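UDP-N-acetylenolpyruvoylglucosamine reductase (Listeria monocytogenes, PDB 3TX1) binds FAD and, as a MurB-family enzyme, probably uses NADPH to reduce UDP-N-acetylenolpyruvoylglucosamine to UDP-N-acetylmuramate for peptidoglycan synthesis. Local coordinates at residues I117-G122 with I126-F131; G148-A153 with A208-A213; G152-N157 with G163-V168. All coordinates share one frame; numbering follows the deposited sequence.

Interaction 1 (I117-G122 with I126-F131); sequences IVAMSG and IDTAKF
Ile117 and Ala119 on strand 116-120 face Thr128 and Phe131 on helix 125-134, where a strand of the PCMH-type FAD-binding domain turns into the helix that packs back on it. The strand leads through a short turn into the helix, which runs back over one face of the sheet. The short axes pass 10.0 Å apart, with their directions 156° from each other. Ala119 and Thr128 form the nearest pair of backbone positions, with 7.1 Å from CA to CA.

Thr128 makes the central touch with its methyl. CG2 reaches Ile117 CG2 at 3.8 Å and Ala119 CB at 4.0 Å. This methyl is anti to the backbone N of Thr128, while OG1 sits beside that N and hydrogen-bonds to Lys124 O one turn earlier. The threonine thus splits its roles: the hydroxyl is taken up by the carbonyl of Lys124, just before the helix begins, and the methyl goes to the sheet. The side chains of Ile117 and Thr128 slide past each other in opposite directions.

The other end of Ile117 meets Phe131. With CG1 beside its N and the chain extended to CD1 (chi2 172°), Ile117 places CD1 near the ring plane, 4.3 Å from Phe131 CD1. The approach is to the ring edge, not to a face. Around the contact, Phe210 and Leu212 of strand 204-214 touch Ile117, and Ile150 touches both Ala119 and Thr128.

The closest touches between strand and helix are carbon to carbon. Between these two segments the contact is therefore apolar packing, with no polar pairing across it.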
loop_
_atom_site.group_PDB
_atom_site.type_symbol
_atom_site.label_atom_id
_atom_site.label_comp_id
_atom_site.label_asym_id
_atom_site.label_seq_id
_atom_site.Cartn_x
_atom_site.Cartn_y
_atom_site.Cartn_z
ATOM N N ILE A 117 -7.303 0.316 19.366
ATOM C CA ILE A 117 -6.630 1.364 18.617
ATOM C C ILE A 117 -7.397 1.858 17.365
ATOM O O ILE A 117 -7.839 1.059 16.523
ATOM C CB ILE A 117 -5.147 1.007 18.336
ATOM C CG1 ILE A 117 -4.335 1.208 19.629
ATOM C CG2 ILE A 117 -4.577 1.885 17.232
ATOM C CD1 ILE A 117 -2.908 0.728 19.574
ATOM N N VAL A 118 -7.602 3.177 17.310
ATOM C CA VAL A 118 -8.255 3.839 16.179
ATOM C C VAL A 118 -7.252 4.711 15.466
ATOM O O VAL A 118 -6.612 5.562 16.102
ATOM C CB VAL A 118 -9.539 4.650 16.568
ATOM C CG1 VAL A 118 -9.525 6.067 15.984
ATOM C CG2 VAL A 118 -10.797 3.903 16.138
ATOM N N ALA A 119 -7.130 4.478 14.155
ATOM C CA ALA A 119 -6.200 5.213 13.290
ATOM C C ALA A 119 -6.850 5.606 11.984
ATOM O O ALA A 119 -7.596 4.820 11.407
ATOM C CB ALA A 119 -4.975 4.364 13.000
ATOM N N MET A 120 -6.548 6.812 11.514
ATOM C CA MET A 120 -7.074 7.301 10.251
ATOM C C MET A 120 -6.373 6.638 9.048
ATOM O O MET A 120 -5.265 6.102 9.187
ATOM C CB MET A 120 -7.018 8.816 10.205
ATOM C CG MET A 120 -8.185 9.418 10.942
ATOM S SD MET A 120 -8.153 11.195 10.794
ATOM C CE MET A 120 -9.860 11.552 11.170
ATOM N N SER A 121 -6.988 6.688 7.868
ATOM C CA SER A 121 -6.474 5.896 6.763
ATOM C C SER A 121 -5.190 6.406 6.150
ATOM O O SER A 121 -4.560 5.702 5.344
ATOM C CB SER A 121 -7.533 5.717 5.701
ATOM O OG SER A 121 -7.745 6.939 5.051
ATOM N N GLY A 122 -4.798 7.615 6.556
ATOM C CA GLY A 122 -3.606 8.274 6.018
ATOM C C GLY A 122 -2.448 8.074 6.970
ATOM O O GLY A 122 -1.325 8.479 6.684
ATOM N N ILE A 126 3.375 1.806 10.312
ATOM C CA ILE A 126 4.458 1.597 11.223
ATOM C C ILE A 126 4.248 2.387 12.519
ATOM O O ILE A 126 4.523 1.884 13.628
ATOM C CB ILE A 126 5.813 1.869 10.554
ATOM C CG1 ILE A 126 6.120 0.718 9.587
ATOM C CG2 ILE A 126 6.902 1.981 11.616
ATOM C CD1 ILE A 126 7.379 0.860 8.736
ATOM N N ASP A 127 3.704 3.603 12.372
ATOM C CA ASP A 127 3.404 4.479 13.516
ATOM C C ASP A 127 2.314 3.861 14.379
ATOM O O ASP A 127 2.354 3.944 15.596
ATOM C CB ASP A 127 3.001 5.862 13.039
ATOM C CG ASP A 127 4.006 6.451 12.050
ATOM O OD1 ASP A 127 3.715 7.473 11.392
ATOM O OD2 ASP A 127 5.093 5.880 11.905
ATOM N N THR A 128 1.369 3.186 13.744
ATOM C CA THR A 128 0.297 2.544 14.481
ATOM C C THR A 128 0.838 1.358 15.291
ATOM O O THR A 128 0.346 1.063 16.404
ATOM C CB THR A 128 -0.845 2.124 13.545
ATOM O OG1 THR A 128 -1.013 3.134 12.543
ATOM C CG2 THR A 128 -2.143 1.928 14.314
ATOM N N ALA A 129 1.874 0.697 14.777
ATOM C CA ALA A 129 2.454 -0.397 15.555
ATOM C C ALA A 129 3.383 0.144 16.675
ATOM O O ALA A 129 3.662 -0.547 17.665
ATOM C CB ALA A 129 3.154 -1.408 14.648
ATOM N N LYS A 130 3.867 1.372 16.496
ATOM C CA LYS A 130 4.688 2.018 17.501
ATOM C C LYS A 130 3.837 2.468 18.664
ATOM O O LYS A 130 4.248 2.376 19.831
ATOM C CB LYS A 130 5.445 3.212 16.908
ATOM C CG LYS A 130 6.776 2.789 16.295
ATOM C CD LYS A 130 7.633 3.892 15.658
ATOM C CE LYS A 130 8.726 3.195 14.830
ATOM N NZ LYS A 130 9.520 4.040 13.898
ATOM N N PHE A 131 2.651 2.965 18.334
ATOM C CA PHE A 131 1.730 3.476 19.294
ATOM C C PHE A 131 1.467 2.294 20.182
ATOM O O PHE A 131 1.911 2.285 21.313
ATOM C CB PHE A 131 0.470 3.921 18.567
ATOM C CG PHE A 131 -0.308 5.008 19.264
ATOM C CD1 PHE A 131 -1.396 4.700 20.073
ATOM C CD2 PHE A 131 0.012 6.365 19.048
ATOM C CE1 PHE A 131 -2.118 5.722 20.691
ATOM C CE2 PHE A 131 -0.707 7.387 19.656
ATOM C CZ PHE A 131 -1.768 7.063 20.484
#

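Interaction 2 (G148-A153 with A208-A213); sequences GSIGGA and ATFSLA. With FAD (flavin-adenine dinucleotide), chain B.
Segment 148-153 puts Ile150 against Ala208 and Phe210 of strand 204-214 and holds the FAD phosphate with the residues around it. Gly148 comes first. It has no side chain, and its CA lies 3.6 Å from FAD O5'.

Ser149 follows, at the N-cap of helix 150-156. Its backbone N donates to FAD O1P at 2.8 Å, with an N-H...O angle of 164°. Its OG donates to the same oxygen at 2.9 Å, so this one residue grips O1P twice. OG also accepts from Gly152 N at 2.9 Å, which closes the capping bond. With chi1 at 84°, OG stands between the backbone N and the carbonyl carbon, where it serves both the helix end and the phosphate.

Ile150 turns the other way, into the protein. CG2 is anti to its backbone N and meets Ala208 CB at 3.8 Å. Its other branch bends at chi2 (-63°) and brings CD1 to Phe210 CZ at 3.9 Å. CD1 lies near the ring plane, at the edge. The isoleucine and phenylalanine side chains come from opposite directions. Leu125 of helix 125-134 also touches Ile150.

Gly151 lies next to the adenine, with its CA 3.3 Å from FAD N6A. Gly152 and Ala153 then carry their backbone N atoms along the cofactor, Ala153 N coming to 3.3 Å from FAD O4'.

A glycine-rich turn at a helix N-terminus suits a phosphate, and the helix dipole probably favours the negative charge of the group that carries O1P. Here the same first turn binds FAD on one side and packs on the domain's sheet, through Ile150, on the other, within a PCMH-type FAD-binding domain.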
loop_
_atom_site.group_PDB
_atom_site.type_symbol
_atom_site.label_atom_id
_atom_site.label_comp_id
_atom_site.label_asym_id
_atom_site.label_seq_id
_atom_site.Cartn_x
_atom_site.Cartn_y
_atom_site.Cartn_z
ATOM N N GLY A 148 3.758 1.867 4.255
ATOM C CA GLY A 148 2.446 2.204 3.736
ATOM C C GLY A 148 1.451 2.768 4.725
ATOM O O GLY A 148 1.729 2.894 5.915
ATOM N N SER A 149 0.264 3.075 4.201
ATOM C CA SER A 149 -0.792 3.687 4.980
ATOM C C SER A 149 -1.767 2.666 5.532
ATOM O O SER A 149 -1.870 1.552 5.007
ATOM C CB SER A 149 -1.593 4.649 4.073
ATOM O OG SER A 149 -2.607 3.962 3.311
ATOM N N ILE A 150 -2.555 3.095 6.515
ATOM C CA ILE A 150 -3.613 2.254 7.100
ATOM C C ILE A 150 -4.654 1.906 6.042
ATOM O O ILE A 150 -5.147 0.781 5.993
ATOM C CB ILE A 150 -4.304 2.936 8.301
ATOM C CG1 ILE A 150 -3.370 2.938 9.508
ATOM C CG2 ILE A 150 -5.584 2.204 8.675
ATOM C CD1 ILE A 150 -2.994 1.555 10.042
ATOM N N GLY A 151 -4.970 2.865 5.179
ATOM C CA GLY A 151 -5.912 2.594 4.128
ATOM C C GLY A 151 -5.424 1.481 3.244
ATOM O O GLY A 151 -6.214 0.659 2.811
ATOM N N GLY A 152 -4.123 1.458 2.960
ATOM C CA GLY A 152 -3.551 0.441 2.060
ATOM C C GLY A 152 -3.563 -0.883 2.782
ATOM O O GLY A 152 -3.926 -1.933 2.214
ATOM N N ALA A 153 -3.209 -0.822 4.066
ATOM C CA ALA A 153 -3.244 -1.997 4.919
ATOM C C ALA A 153 -4.615 -2.683 4.908
ATOM O O ALA A 153 -4.686 -3.901 4.704
ATOM C CB ALA A 153 -2.861 -1.644 6.346
ATOM N N ALA A 208 -9.549 3.135 10.891
ATOM C CA ALA A 208 -9.638 1.731 11.283
ATOM C C ALA A 208 -9.544 1.506 12.806
ATOM O O ALA A 208 -8.857 2.267 13.519
ATOM C CB ALA A 208 -8.574 0.923 10.550
ATOM N N THR A 209 -10.253 0.481 13.289
ATOM C CA THR A 209 -10.252 0.120 14.719
ATOM C C THR A 209 -9.725 -1.288 14.910
ATOM O O THR A 209 -10.316 -2.261 14.416
ATOM C CB THR A 209 -11.660 0.103 15.351
ATOM O OG1 THR A 209 -12.267 1.394 15.283
ATOM C CG2 THR A 209 -11.551 -0.265 16.797
ATOM N N PHE A 210 -8.623 -1.402 15.643
ATOM C CA PHE A 210 -8.039 -2.713 15.932
ATOM C C PHE A 210 -8.298 -3.158 17.387
ATOM O O PHE A 210 -8.058 -2.385 18.329
ATOM C CB PHE A 210 -6.553 -2.662 15.680
ATOM C CG PHE A 210 -6.168 -2.018 14.382
ATOM C CD1 PHE A 210 -5.713 -0.703 14.361
ATOM C CD2 PHE A 210 -6.188 -2.743 13.190
ATOM C CE1 PHE A 210 -5.314 -0.106 13.178
ATOM C CE2 PHE A 210 -5.792 -2.160 12.000
ATOM C CZ PHE A 210 -5.357 -0.840 11.999
ATOM N N SER A 211 -8.821 -4.378 17.556
ATOM C CA SER A 211 -9.091 -4.991 18.876
ATOM C C SER A 211 -7.826 -5.635 19.458
ATOM O O SER A 211 -7.526 -6.794 19.163
ATOM C CB SER A 211 -10.139 -6.086 18.739
ATOM O OG SER A 211 -11.445 -5.582 18.823
ATOM N N LEU A 212 -7.084 -4.952 20.300
ATOM C CA LEU A 212 -5.885 -5.572 20.812
ATOM C C LEU A 212 -6.045 -6.127 22.220
ATOM O O LEU A 212 -7.076 -6.013 22.829
ATOM C CB LEU A 212 -4.711 -4.609 20.738
ATOM C CG LEU A 212 -4.473 -3.846 19.441
ATOM C CD1 LEU A 212 -3.222 -3.007 19.502
ATOM C CD2 LEU A 212 -4.517 -4.713 18.207
ATOM N N ALA A 213 -5.017 -6.746 22.731
ATOM C CA ALA A 213 -5.060 -7.241 24.097
ATOM C C ALA A 213 -3.912 -6.663 24.955
ATOM O O ALA A 213 -2.815 -6.390 24.452
ATOM C CB ALA A 213 -5.032 -8.760 24.100
HETATM P PA FAD B . -0.655 1.790 -1.971
HETATM O O1A FAD B . -0.693 3.279 -2.049
HETATM O O2A FAD B . 0.529 1.049 -2.523
HETATM O O5B FAD B . -1.908 1.191 -2.761
HETATM C C5B FAD B . -2.242 -0.120 -2.317
HETATM C C4B FAD B . -3.659 -0.504 -2.687
HETATM O O4B FAD B . -4.564 -0.105 -1.670
HETATM C C3B FAD B . -4.199 0.086 -3.971
HETATM O O3B FAD B . -5.215 -0.832 -4.444
HETATM C C2B FAD B . -4.866 1.356 -3.443
HETATM O O2B FAD B . -5.871 1.985 -4.262
HETATM C C1B FAD B . -5.509 0.818 -2.198
HETATM N N9A FAD B . -5.626 1.869 -1.203
HETATM C C8A FAD B . -4.653 2.644 -0.702
HETATM N N7A FAD B . -5.179 3.433 0.277
HETATM C C5A FAD B . -6.495 3.160 0.424
HETATM C C6A FAD B . -7.654 3.635 1.224
HETATM N N6A FAD B . -7.563 4.625 2.156
HETATM N N1A FAD B . -8.843 3.036 1.003
HETATM C C2A FAD B . -9.003 2.062 0.116
HETATM N N3A FAD B . -8.026 1.603 -0.668
HETATM C C4A FAD B . -6.776 2.106 -0.565
HETATM N N1 FAD B . 2.873 -5.955 2.557
HETATM C C2 FAD B . 2.608 -6.928 3.463
HETATM O O2 FAD B . 1.445 -7.347 3.586
HETATM N N3 FAD B . 3.524 -7.463 4.283
HETATM C C4 FAD B . 4.804 -7.117 4.268
HETATM O O4 FAD B . 5.639 -7.667 5.022
HETATM C C4X FAD B . 5.169 -6.065 3.308
HETATM N N5 FAD B . 6.431 -5.652 3.232
HETATM C C5X FAD B . 6.817 -4.698 2.372
HETATM C C6 FAD B . 8.149 -4.311 2.370
HETATM C C7 FAD B . 8.581 -3.320 1.528
HETATM C C7M FAD B . 10.034 -2.921 1.524
HETATM C C8 FAD B . 7.576 -2.684 0.647
HETATM C C8M FAD B . 7.965 -1.611 -0.303
HETATM C C9 FAD B . 6.261 -3.067 0.654
HETATM C C9A FAD B . 5.838 -4.069 1.492
HETATM N N10 FAD B . 4.481 -4.472 1.538
HETATM C C10 FAD B . 4.122 -5.486 2.445
HETATM C "C1'" FAD B . 3.491 -3.864 0.630
HETATM C "C2'" FAD B . 2.825 -2.657 1.251
HETATM O "O2'" FAD B . 3.595 -2.182 2.352
HETATM C "C3'" FAD B . 1.446 -3.001 1.781
HETATM O "O3'" FAD B . 0.730 -3.581 0.698
HETATM C "C4'" FAD B . 0.746 -1.733 2.263
HETATM O "O4'" FAD B . -0.290 -2.034 3.209
HETATM C "C5'" FAD B . 0.229 -0.876 1.121
HETATM O "O5'" FAD B . 0.109 0.436 1.617
HETATM P P FAD B . -0.018 1.723 0.709
HETATM O O1P FAD B . -0.657 2.740 1.585
HETATM O O2P FAD B . 1.359 1.938 0.182
HETATM O O3P FAD B . -0.941 1.301 -0.483
#

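Interaction 3 (G152-N157 with G163-V168); sequences GALHMN and GEISDV. With FAD (flavin-adenine dinucleotide), chain B; SO4 (sulfate ion), chain E.
Asn157 is the first residue to leave helical backbone angles after helix 150-156, in a Schellman motif with positive phi, and its CA comes within 5.4 Å of that of Ile165 at the start of the weakly bonded helical turn 165-168. The chain between them passes through the short paired strands 159-160 and 163-164.

The amide of Asn157 carries the polar part of the contact. CG is anti to the backbone N (chi1 -165°), which extends the amide toward the turn. OD1 accepts a bent bond from Ser166 N at 2.6 Å; the donor lies in the carbonyl plane, at a C=O...N angle of 146°. ND2 donates to Ser166 OG at 3.0 Å, with the hydroxyl tilted slightly from the amide plane. Both ends of the amide are thus held by one residue, which fixes its rotation.

Glu164 crosses Asn157 at about a right angle. Its carboxylate plane is 22° from the amide plane, and ND2 is 3.3 Å from Glu164 CD. ND2 does not point properly at OE2, so the two groups pack without a hydrogen bond between them. The side chain of Glu164 is about 4 Å from that of Arg194, a predicted active-site residue.

Ile165 supplies the apolar part. Its CG2 meets Leu154 CD2 at 3.6 Å, where the two side chains cross, and its CG1 lies 4.2 Å from Ala153 CB. Phe210 also touches Ile165.

On the helix, His155 turns to the cofactor. The ribose carbon FAD C1B sits 3.5 Å above one face of its ring, offset toward the rim. At the ring edge, His155 NE2 makes weak hydrogen bonds to O2 and O4 of a sulfate ion, probably from the crystallisation liquor, which is also bound by Lys316 NZ.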
loop_
_atom_site.group_PDB
_atom_site.type_symbol
_atom_site.label_atom_id
_atom_site.label_comp_id
_atom_site.label_asym_id
_atom_site.label_seq_id
_atom_site.Cartn_x
_atom_site.Cartn_y
_atom_site.Cartn_z
ATOM N N GLY A 152 -4.123 1.458 2.960
ATOM C CA GLY A 152 -3.551 0.441 2.060
ATOM C C GLY A 152 -3.563 -0.883 2.782
ATOM O O GLY A 152 -3.926 -1.933 2.214
ATOM N N ALA A 153 -3.209 -0.822 4.066
ATOM C CA ALA A 153 -3.244 -1.997 4.919
ATOM C C ALA A 153 -4.615 -2.683 4.908
ATOM O O ALA A 153 -4.686 -3.901 4.704
ATOM C CB ALA A 153 -2.861 -1.644 6.346
ATOM N N LEU A 154 -5.704 -1.947 5.110
ATOM C CA LEU A 154 -6.983 -2.660 5.125
ATOM C C LEU A 154 -7.320 -3.169 3.724
ATOM O O LEU A 154 -7.915 -4.252 3.543
ATOM C CB LEU A 154 -8.139 -1.833 5.663
ATOM C CG LEU A 154 -7.972 -1.111 6.985
ATOM C CD1 LEU A 154 -9.331 -1.049 7.643
ATOM C CD2 LEU A 154 -6.980 -1.750 7.930
ATOM N N HIS A 155 -6.922 -2.388 2.731
ATOM C CA HIS A 155 -7.241 -2.763 1.396
ATOM C C HIS A 155 -6.548 -4.060 1.051
ATOM O O HIS A 155 -7.139 -4.949 0.451
ATOM C CB HIS A 155 -6.916 -1.650 0.419
ATOM C CG HIS A 155 -7.338 -1.971 -0.965
ATOM N ND1 HIS A 155 -8.590 -1.712 -1.425
ATOM C CD2 HIS A 155 -6.676 -2.645 -1.985
ATOM C CE1 HIS A 155 -8.703 -2.161 -2.695
ATOM N NE2 HIS A 155 -7.526 -2.723 -3.039
ATOM N N MET A 156 -5.312 -4.207 1.504
ATOM C CA MET A 156 -4.527 -5.385 1.191
ATOM C C MET A 156 -4.576 -6.529 2.209
ATOM O O MET A 156 -3.924 -7.548 2.018
ATOM C CB MET A 156 -3.073 -4.946 1.106
ATOM C CG MET A 156 -2.782 -3.915 0.044
ATOM S SD MET A 156 -3.194 -4.541 -1.589
ATOM C CE MET A 156 -2.674 -6.253 -1.461
ATOM N N ASN A 157 -5.337 -6.380 3.284
ATOM C CA ASN A 157 -5.249 -7.312 4.412
ATOM C C ASN A 157 -3.780 -7.641 4.633
ATOM O O ASN A 157 -3.330 -8.807 4.623
ATOM C CB ASN A 157 -6.079 -8.573 4.293
ATOM C CG ASN A 157 -6.208 -9.273 5.641
ATOM O OD1 ASN A 157 -6.179 -8.607 6.707
ATOM N ND2 ASN A 157 -6.332 -10.608 5.621
ATOM N N GLY A 163 1.286 -13.149 10.919
ATOM C CA GLY A 163 0.316 -12.138 11.405
ATOM C C GLY A 163 -0.407 -11.452 10.231
ATOM O O GLY A 163 0.056 -11.506 9.087
ATOM N N GLU A 164 -1.544 -10.803 10.511
ATOM C CA GLU A 164 -2.367 -10.200 9.461
ATOM C C GLU A 164 -3.389 -9.243 10.042
ATOM O O GLU A 164 -3.857 -9.479 11.139
ATOM C CB GLU A 164 -3.086 -11.292 8.711
ATOM C CG GLU A 164 -3.221 -10.961 7.246
ATOM C CD GLU A 164 -3.563 -12.181 6.414
ATOM O OE1 GLU A 164 -4.162 -13.133 6.982
ATOM O OE2 GLU A 164 -3.239 -12.171 5.193
ATOM N N ILE A 165 -3.729 -8.172 9.304
ATOM C CA ILE A 165 -4.678 -7.120 9.742
ATOM C C ILE A 165 -6.037 -7.695 10.099
ATOM O O ILE A 165 -6.630 -7.306 11.113
ATOM C CB ILE A 165 -4.843 -5.997 8.681
ATOM C CG1 ILE A 165 -3.608 -5.086 8.605
ATOM C CG2 ILE A 165 -6.051 -5.107 8.958
ATOM C CD1 ILE A 165 -3.460 -4.095 9.748
ATOM N N SER A 166 -6.520 -8.645 9.294
ATOM C CA SER A 166 -7.817 -9.271 9.561
ATOM C C SER A 166 -7.786 -9.956 10.900
ATOM O O SER A 166 -8.812 -10.044 11.554
ATOM C CB SER A 166 -8.253 -10.235 8.454
ATOM O OG SER A 166 -7.364 -11.333 8.335
ATOM N N ASP A 167 -6.621 -10.442 11.320
ATOM C CA ASP A 167 -6.510 -11.014 12.675
ATOM C C ASP A 167 -6.997 -10.023 13.721
ATOM O O ASP A 167 -7.596 -10.436 14.704
ATOM C CB ASP A 167 -5.075 -11.403 13.049
ATOM C CG ASP A 167 -4.555 -12.580 12.250
ATOM O OD1 ASP A 167 -5.390 -13.409 11.823
ATOM O OD2 ASP A 167 -3.315 -12.688 12.082
ATOM N N VAL A 168 -6.756 -8.729 13.530
ATOM C CA VAL A 168 -7.163 -7.785 14.558
ATOM C C VAL A 168 -8.026 -6.618 14.142
ATOM O O VAL A 168 -8.222 -5.680 14.943
ATOM C CB VAL A 168 -5.981 -7.233 15.375
ATOM C CG1 VAL A 168 -5.504 -8.265 16.366
ATOM C CG2 VAL A 168 -4.874 -6.716 14.463
HETATM P PA FAD B . -0.655 1.790 -1.971
HETATM O O1A FAD B . -0.693 3.279 -2.049
HETATM O O2A FAD B . 0.529 1.049 -2.523
HETATM O O5B FAD B . -1.908 1.191 -2.761
HETATM C C5B FAD B . -2.242 -0.120 -2.317
HETATM C C4B FAD B . -3.659 -0.504 -2.687
HETATM O O4B FAD B . -4.564 -0.105 -1.670
HETATM C C3B FAD B . -4.199 0.086 -3.971
HETATM O O3B FAD B . -5.215 -0.832 -4.444
HETATM C C2B FAD B . -4.866 1.356 -3.443
HETATM O O2B FAD B . -5.871 1.985 -4.262
HETATM C C1B FAD B . -5.509 0.818 -2.198
HETATM N N9A FAD B . -5.626 1.869 -1.203
HETATM C C8A FAD B . -4.653 2.644 -0.702
HETATM N N7A FAD B . -5.179 3.433 0.277
HETATM C C5A FAD B . -6.495 3.160 0.424
HETATM C C6A FAD B . -7.654 3.635 1.224
HETATM N N6A FAD B . -7.563 4.625 2.156
HETATM N N1A FAD B . -8.843 3.036 1.003
HETATM C C2A FAD B . -9.003 2.062 0.116
HETATM N N3A FAD B . -8.026 1.603 -0.668
HETATM C C4A FAD B . -6.776 2.106 -0.565
HETATM N N1 FAD B . 2.873 -5.955 2.557
HETATM C C2 FAD B . 2.608 -6.928 3.463
HETATM O O2 FAD B . 1.445 -7.347 3.586
HETATM N N3 FAD B . 3.524 -7.463 4.283
HETATM C C4 FAD B . 4.804 -7.117 4.268
HETATM O O4 FAD B . 5.639 -7.667 5.022
HETATM C C4X FAD B . 5.169 -6.065 3.308
HETATM N N5 FAD B . 6.431 -5.652 3.232
HETATM C C5X FAD B . 6.817 -4.698 2.372
HETATM C C6 FAD B . 8.149 -4.311 2.370
HETATM C C7 FAD B . 8.581 -3.320 1.528
HETATM C C7M FAD B . 10.034 -2.921 1.524
HETATM C C8 FAD B . 7.576 -2.684 0.647
HETATM C C8M FAD B . 7.965 -1.611 -0.303
HETATM C C9 FAD B . 6.261 -3.067 0.654
HETATM C C9A FAD B . 5.838 -4.069 1.492
HETATM N N10 FAD B . 4.481 -4.472 1.538
HETATM C C10 FAD B . 4.122 -5.486 2.445
HETATM C "C1'" FAD B . 3.491 -3.864 0.630
HETATM C "C2'" FAD B . 2.825 -2.657 1.251
HETATM O "O2'" FAD B . 3.595 -2.182 2.352
HETATM C "C3'" FAD B . 1.446 -3.001 1.781
HETATM O "O3'" FAD B . 0.730 -3.581 0.698
HETATM C "C4'" FAD B . 0.746 -1.733 2.263
HETATM O "O4'" FAD B . -0.290 -2.034 3.209
HETATM C "C5'" FAD B . 0.229 -0.876 1.121
HETATM O "O5'" FAD B . 0.109 0.436 1.617
HETATM P P FAD B . -0.018 1.723 0.709
HETATM O O1P FAD B . -0.657 2.740 1.585
HETATM O O2P FAD B . 1.359 1.938 0.182
HETATM O O3P FAD B . -0.941 1.301 -0.483
HETATM S S SO4 E . -8.172 -4.196 -6.092
HETATM O O1 SO4 E . -9.430 -3.790 -5.412
HETATM O O2 SO4 E . -7.479 -5.221 -5.275
HETATM O O3 SO4 E . -8.490 -4.730 -7.438
HETATM O O4 SO4 E . -7.278 -3.026 -6.270
#

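All three interactions lie within the PCMH-type FAD-binding domain. Interaction 1 closes along the chain before interactions 2 and 3 open. Interactions 1 and 2 have centres 6 Å apart and meet in one antiparallel sheet, where strands 116-120 and 204-214 are neighbours. Interactions 2 and 3 are 7 Å apart between centres and share Gly152 and Ala153 of helix 150-156; both touch FAD. Interactions 1 and 3 are 12 Å apart between centres and do not touch. Phe210 joins the set, since Ile117, Thr128, Ile150 and Ile165 all touch it. Helices 125-134 and 150-156 thus pack on a common sheet, and the second also contributes to the FAD pocket.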